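Local structure of MlnE (Bacillus amyloliquefaciens subsp. plantarum, 5D2E) at residues 276-281 and 288-293. The protein is the N-terminal B-type ketoreductase part of a macrolactin polyketide synthase, which binds NADP and probably reduces the beta-keto group of carrier-bound intermediates. Sequence-based numbering, arbitrary orientation.
Sequences YLITGG and LFAEYL. With NAP (NADP nicotinamide-adenine-dinucleotide phosphate), chain B.
Ile-278 lays its CD1 methyl against the flank of Ala-290, touching the helix backbone at CA as well as the methyl CB, each at 3.6 Å. The reach comes from the longer branch of the isoleucine: CG1 stands anti to the carbonyl carbon (chi1 -52°) and the chain then runs on extended (chi2 -177°), carrying CD1 end-on to the helix. The small side chain of Ala-290 leaves Ile-278 CD1 in contact with the helix main chain as well as with CB. One turn on, Leu-293 CD1 lies 4.5 Å from Ile-278 CD1, a looser contact. Phe-289 C is 4.3 Å from Ile-278 CD1. The ring of Phe-289 leads off instead to meet Phe-406 and Phe-484 edge-to-face, and it also touches Trp-452 of the NADP site.

Strand 276-279 and helix 288-293 run nearly antiparallel, at 163°, with their axes 9.8 Å apart. This is the first strand-turn-helix of the NADP-binding Rossmann half, and strand 300-304 completes the beta-alpha-beta unit. The strand ends in a type II turn from Ile-278 to Gly-281, where Gly-280, with its positive phi, brings its CA 3.6 Å from NAP O4B. Gly-281 probably opens the GxGxxG pattern, and the backbone amides of Gly-284 and Leu-285, at the start of helix 284-296, hydrogen-bond to the cofactor.

No hydrogen bond crosses between the two segments, so they meet through buried apolar contact, chiefly at Ile-278 CD1, with no polar bond between them to fix direction.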
ATOM      1  N   TYR A 276       7.892  22.772   8.505  1.00 32.95           N
ATOM      2  CA  TYR A 276       7.797  21.343   8.144  1.00 29.80           C
ATOM      3  C   TYR A 276       7.301  20.441   9.262  1.00 31.48           C
ATOM      4  O   TYR A 276       7.674  20.590  10.416  1.00 31.25           O
ATOM      5  CB  TYR A 276       9.129  20.852   7.576  1.00 30.76           C
ATOM      6  CG  TYR A 276       9.575  21.804   6.447  1.00 33.21           C
ATOM      7  CD1 TYR A 276       9.079  21.680   5.163  1.00 32.12           C
ATOM      8  CD2 TYR A 276      10.456  22.863   6.706  1.00 35.77           C
ATOM      9  CE1 TYR A 276       9.466  22.552   4.180  1.00 31.28           C
ATOM     10  CE2 TYR A 276      10.853  23.736   5.722  1.00 32.61           C
ATOM     11  CZ  TYR A 276      10.338  23.600   4.467  1.00 37.62           C
ATOM     12  OH  TYR A 276      10.712  24.497   3.478  1.00 35.86           O
ATOM     13  N   LEU A 277       6.382  19.544   8.925  1.00 32.43           N
ATOM     14  CA  LEU A 277       5.822  18.569   9.875  1.00 28.67           C
ATOM     15  C   LEU A 277       6.387  17.225   9.555  1.00 30.04           C
ATOM     16  O   LEU A 277       6.334  16.796   8.424  1.00 27.13           O
ATOM     17  CB  LEU A 277       4.324  18.505   9.736  1.00 31.38           C
ATOM     18  CG  LEU A 277       3.529  17.393  10.448  1.00 30.00           C
ATOM     19  CD1 LEU A 277       3.771  17.496  11.950  1.00 30.75           C
ATOM     20  CD2 LEU A 277       2.055  17.548  10.133  1.00 29.25           C
ATOM     21  N   ILE A 278       6.916  16.545  10.563  1.00 25.74           N
ATOM     22  CA  ILE A 278       7.346  15.189  10.418  1.00 26.38           C
ATOM     23  C   ILE A 278       6.566  14.371  11.391  1.00 29.66           C
ATOM     24  O   ILE A 278       6.744  14.477  12.626  1.00 28.30           O
ATOM     25  CB  ILE A 278       8.819  15.044  10.703  1.00 26.78           C
ATOM     26  CG1 ILE A 278       9.594  16.056   9.864  1.00 30.33           C
ATOM     27  CG2 ILE A 278       9.319  13.660  10.374  1.00 25.19           C
ATOM     28  CD1 ILE A 278      11.109  15.970  10.002  1.00 32.78           C
ATOM     29  N   THR A 279       5.710  13.526  10.845  1.00 26.31           N
ATOM     30  CA  THR A 279       4.975  12.587  11.672  1.00 25.76           C
ATOM     31  C   THR A 279       5.884  11.405  11.974  1.00 27.13           C
ATOM     32  O   THR A 279       6.791  11.051  11.167  1.00 26.74           O
ATOM     33  CB  THR A 279       3.676  12.066  10.989  1.00 25.83           C
ATOM     34  OG1 THR A 279       4.008  11.225   9.896  1.00 26.36           O
ATOM     35  CG2 THR A 279       2.745  13.208  10.618  1.00 29.13           C
ATOM     36  N   GLY A 280       5.718  10.821  13.160  1.00 26.51           N
ATOM     37  CA  GLY A 280       6.747   9.883  13.649  1.00 27.02           C
ATOM     38  C   GLY A 280       8.119  10.548  13.748  1.00 27.01           C
ATOM     39  O   GLY A 280       9.159   9.882  13.628  1.00 26.85           O
ATOM     40  N   GLY A 281       8.082  11.849  14.045  1.00 30.08           N
ATOM     41  CA  GLY A 281       9.236  12.741  14.026  1.00 32.00           C
ATOM     42  C   GLY A 281      10.267  12.477  15.110  1.00 35.26           C
ATOM     43  O   GLY A 281      11.410  12.859  14.939  1.00 35.34           O
ATOM     44  N   LEU A 288      16.041  11.197  11.804  1.00 27.17           N
ATOM     45  CA  LEU A 288      17.162  11.214  10.913  1.00 31.05           C
ATOM     46  C   LEU A 288      16.877  12.255   9.817  1.00 32.03           C
ATOM     47  O   LEU A 288      17.715  13.074   9.526  1.00 29.94           O
ATOM     48  CB  LEU A 288      17.338   9.858  10.273  1.00 32.15           C
ATOM     49  CG  LEU A 288      18.474   9.711   9.275  1.00 38.53           C
ATOM     50  CD1 LEU A 288      19.734   9.614  10.118  1.00 46.38           C
ATOM     51  CD2 LEU A 288      18.423   8.510   8.352  1.00 42.84           C
ATOM     52  N   PHE A 289      15.675  12.251   9.266  1.00 28.84           N
ATOM     53  CA  PHE A 289      15.252  13.338   8.364  1.00 29.52           C
ATOM     54  C   PHE A 289      15.117  14.725   9.022  1.00 28.32           C
ATOM     55  O   PHE A 289      15.436  15.762   8.392  1.00 29.59           O
ATOM     56  CB  PHE A 289      13.976  12.950   7.562  1.00 30.22           C
ATOM     57  CG  PHE A 289      14.297  12.006   6.451  1.00 30.33           C
ATOM     58  CD1 PHE A 289      14.434  10.650   6.678  1.00 28.52           C
ATOM     59  CD2 PHE A 289      14.557  12.490   5.183  1.00 32.59           C
ATOM     60  CE1 PHE A 289      14.790   9.769   5.649  1.00 29.98           C
ATOM     61  CE2 PHE A 289      14.880  11.618   4.169  1.00 34.91           C
ATOM     62  CZ  PHE A 289      15.026  10.267   4.399  1.00 31.95           C
ATOM     63  N   ALA A 290      14.699  14.799  10.266  1.00 27.15           N
ATOM     64  CA  ALA A 290      14.610  16.140  10.882  1.00 31.60           C
ATOM     65  C   ALA A 290      16.021  16.786  10.952  1.00 31.14           C
ATOM     66  O   ALA A 290      16.182  17.952  10.610  1.00 32.10           O
ATOM     67  CB  ALA A 290      13.974  16.107  12.258  1.00 34.28           C
ATOM     68  N   GLU A 291      17.025  16.019  11.326  1.00 32.35           N
ATOM     69  CA  GLU A 291      18.383  16.570  11.390  1.00 35.09           C
ATOM     70  C   GLU A 291      18.850  16.959   9.982  1.00 38.25           C
ATOM     71  O   GLU A 291      19.478  17.992   9.788  1.00 33.48           O
ATOM     72  CB  GLU A 291      19.416  15.572  11.894  1.00 38.10           C
ATOM     73  CG  GLU A 291      19.272  15.050  13.293  1.00 46.69           C
ATOM     74  CD  GLU A 291      20.445  14.127  13.632  1.00 55.14           C
ATOM     75  OE1 GLU A 291      20.721  13.117  12.899  1.00 59.24           O
ATOM     76  OE2 GLU A 291      21.080  14.447  14.643  1.00 50.31           O
ATOM     77  N   TYR A 292      18.584  16.090   9.010  1.00 34.52           N
ATOM     78  CA  TYR A 292      18.927  16.354   7.625  1.00 34.62           C
ATOM     79  C   TYR A 292      18.347  17.661   7.124  1.00 34.32           C
ATOM     80  O   TYR A 292      19.075  18.505   6.503  1.00 34.71           O
ATOM     81  CB  TYR A 292      18.451  15.202   6.756  1.00 37.68           C
ATOM     82  CG  TYR A 292      18.793  15.355   5.280  1.00 38.27           C
ATOM     83  CD1 TYR A 292      20.085  15.120   4.826  1.00 38.84           C
ATOM     84  CD2 TYR A 292      17.834  15.732   4.362  1.00 40.37           C
ATOM     85  CE1 TYR A 292      20.414  15.239   3.503  1.00 42.55           C
ATOM     86  CE2 TYR A 292      18.164  15.842   3.011  1.00 42.96           C
ATOM     87  CZ  TYR A 292      19.453  15.582   2.595  1.00 42.03           C
ATOM     88  OH  TYR A 292      19.818  15.713   1.256  1.00 48.62           O
ATOM     89  N   LEU A 293      17.080  17.884   7.442  1.00 33.73           N
ATOM     90  CA  LEU A 293      16.381  19.120   7.006  1.00 33.27           C
ATOM     91  C   LEU A 293      16.876  20.380   7.767  1.00 35.82           C
ATOM     92  O   LEU A 293      16.965  21.473   7.211  1.00 35.99           O
ATOM     93  CB  LEU A 293      14.906  19.010   7.229  1.00 33.85           C
ATOM     94  CG  LEU A 293      14.126  17.953   6.391  1.00 38.52           C
ATOM     95  CD1 LEU A 293      12.626  18.231   6.481  1.00 36.34           C
ATOM     96  CD2 LEU A 293      14.607  17.945   4.950  1.00 38.37           C
TER
HETATM   97  PA  NAP B 601       9.913   4.053  14.376  1.00 37.79           P
HETATM   98  O1A NAP B 601      11.257   4.519  14.998  1.00 39.96           O
HETATM   99  O2A NAP B 601       8.913   3.193  15.128  1.00 38.21           O
HETATM  100  O5B NAP B 601       9.166   5.445  14.075  1.00 34.52           O
HETATM  101  C5B NAP B 601       7.792   5.429  13.710  1.00 34.33           C
HETATM  102  C4B NAP B 601       7.172   6.473  14.605  1.00 32.59           C
HETATM  103  O4B NAP B 601       5.762   6.529  14.295  1.00 31.32           O
HETATM  104  C3B NAP B 601       7.255   6.165  16.125  1.00 37.75           C
HETATM  105  O3B NAP B 601       8.111   7.106  16.782  1.00 36.49           O
HETATM  106  C2B NAP B 601       5.814   6.345  16.629  1.00 34.25           C
HETATM  107  O2B NAP B 601       5.780   7.071  17.826  1.00 33.34           O
HETATM  108  C1B NAP B 601       5.129   7.059  15.439  1.00 32.37           C
HETATM  109  N9A NAP B 601       3.708   6.770  15.301  1.00 33.48           N
HETATM  110  C8A NAP B 601       3.095   5.530  15.184  1.00 32.99           C
HETATM  111  N7A NAP B 601       1.724   5.658  15.130  1.00 31.38           N
HETATM  112  C5A NAP B 601       1.464   6.981  15.132  1.00 31.69           C
HETATM  113  C6A NAP B 601       0.273   7.800  15.102  1.00 31.87           C
HETATM  114  N6A NAP B 601      -0.936   7.160  14.984  1.00 36.22           N
HETATM  115  N1A NAP B 601       0.416   9.195  15.226  1.00 29.97           N
HETATM  116  C2A NAP B 601       1.637   9.752  15.332  1.00 33.64           C
HETATM  117  N3A NAP B 601       2.797   9.039  15.368  1.00 35.38           N
HETATM  118  C4A NAP B 601       2.772   7.705  15.283  1.00 32.23           C
HETATM  119  O3  NAP B 601      10.167   3.349  12.927  1.00 39.12           O
HETATM  120  PN  NAP B 601      11.229   3.814  11.792  1.00 41.92           P
HETATM  121  O1N NAP B 601      12.248   2.712  11.563  1.00 44.91           O
HETATM  122  O2N NAP B 601      11.526   5.263  12.080  1.00 40.25           O
HETATM  123  O5D NAP B 601      10.390   3.860  10.410  1.00 47.23           O
HETATM  124  C5D NAP B 601       9.642   5.087  10.169  1.00 47.29           C
HETATM  125  C4D NAP B 601       8.755   4.982   8.920  1.00 45.78           C
HETATM  126  O4D NAP B 601       9.475   4.518   7.787  1.00 42.29           O
HETATM  127  C3D NAP B 601       7.642   3.957   9.175  1.00 46.67           C
HETATM  128  O3D NAP B 601       6.421   4.479   8.684  1.00 40.74           O
HETATM  129  C2D NAP B 601       8.085   2.706   8.437  1.00 49.10           C
HETATM  130  O2D NAP B 601       6.963   1.868   8.040  1.00 49.66           O
HETATM  131  C1D NAP B 601       8.951   3.259   7.269  1.00 46.46           C
HETATM  132  N1N NAP B 601       9.978   2.259   6.880  1.00 48.81           N
HETATM  133  C2N NAP B 601      11.086   2.021   7.674  1.00 47.89           C
HETATM  134  C3N NAP B 601      12.086   1.081   7.365  1.00 47.03           C
HETATM  135  C7N NAP B 601      13.327   0.851   8.272  1.00 50.30           C
HETATM  136  O7N NAP B 601      14.148  -0.030   8.000  1.00 41.04           O
HETATM  137  N7N NAP B 601      13.586   1.593   9.358  1.00 47.65           N
HETATM  138  C4N NAP B 601      11.910   0.328   6.196  1.00 41.10           C
HETATM  139  C5N NAP B 601      10.766   0.538   5.414  1.00 45.13           C
HETATM  140  C6N NAP B 601       9.820   1.522   5.756  1.00 47.13           C
HETATM  141  P2B NAP B 601       4.563   6.980  18.927  1.00 36.08           P
HETATM  142  O1X NAP B 601       4.424   5.537  19.393  1.00 36.16           O
HETATM  143  O2X NAP B 601       4.973   7.985  20.051  1.00 36.27           O
HETATM  144  O3X NAP B 601       3.326   7.418  18.193  1.00 39.49           O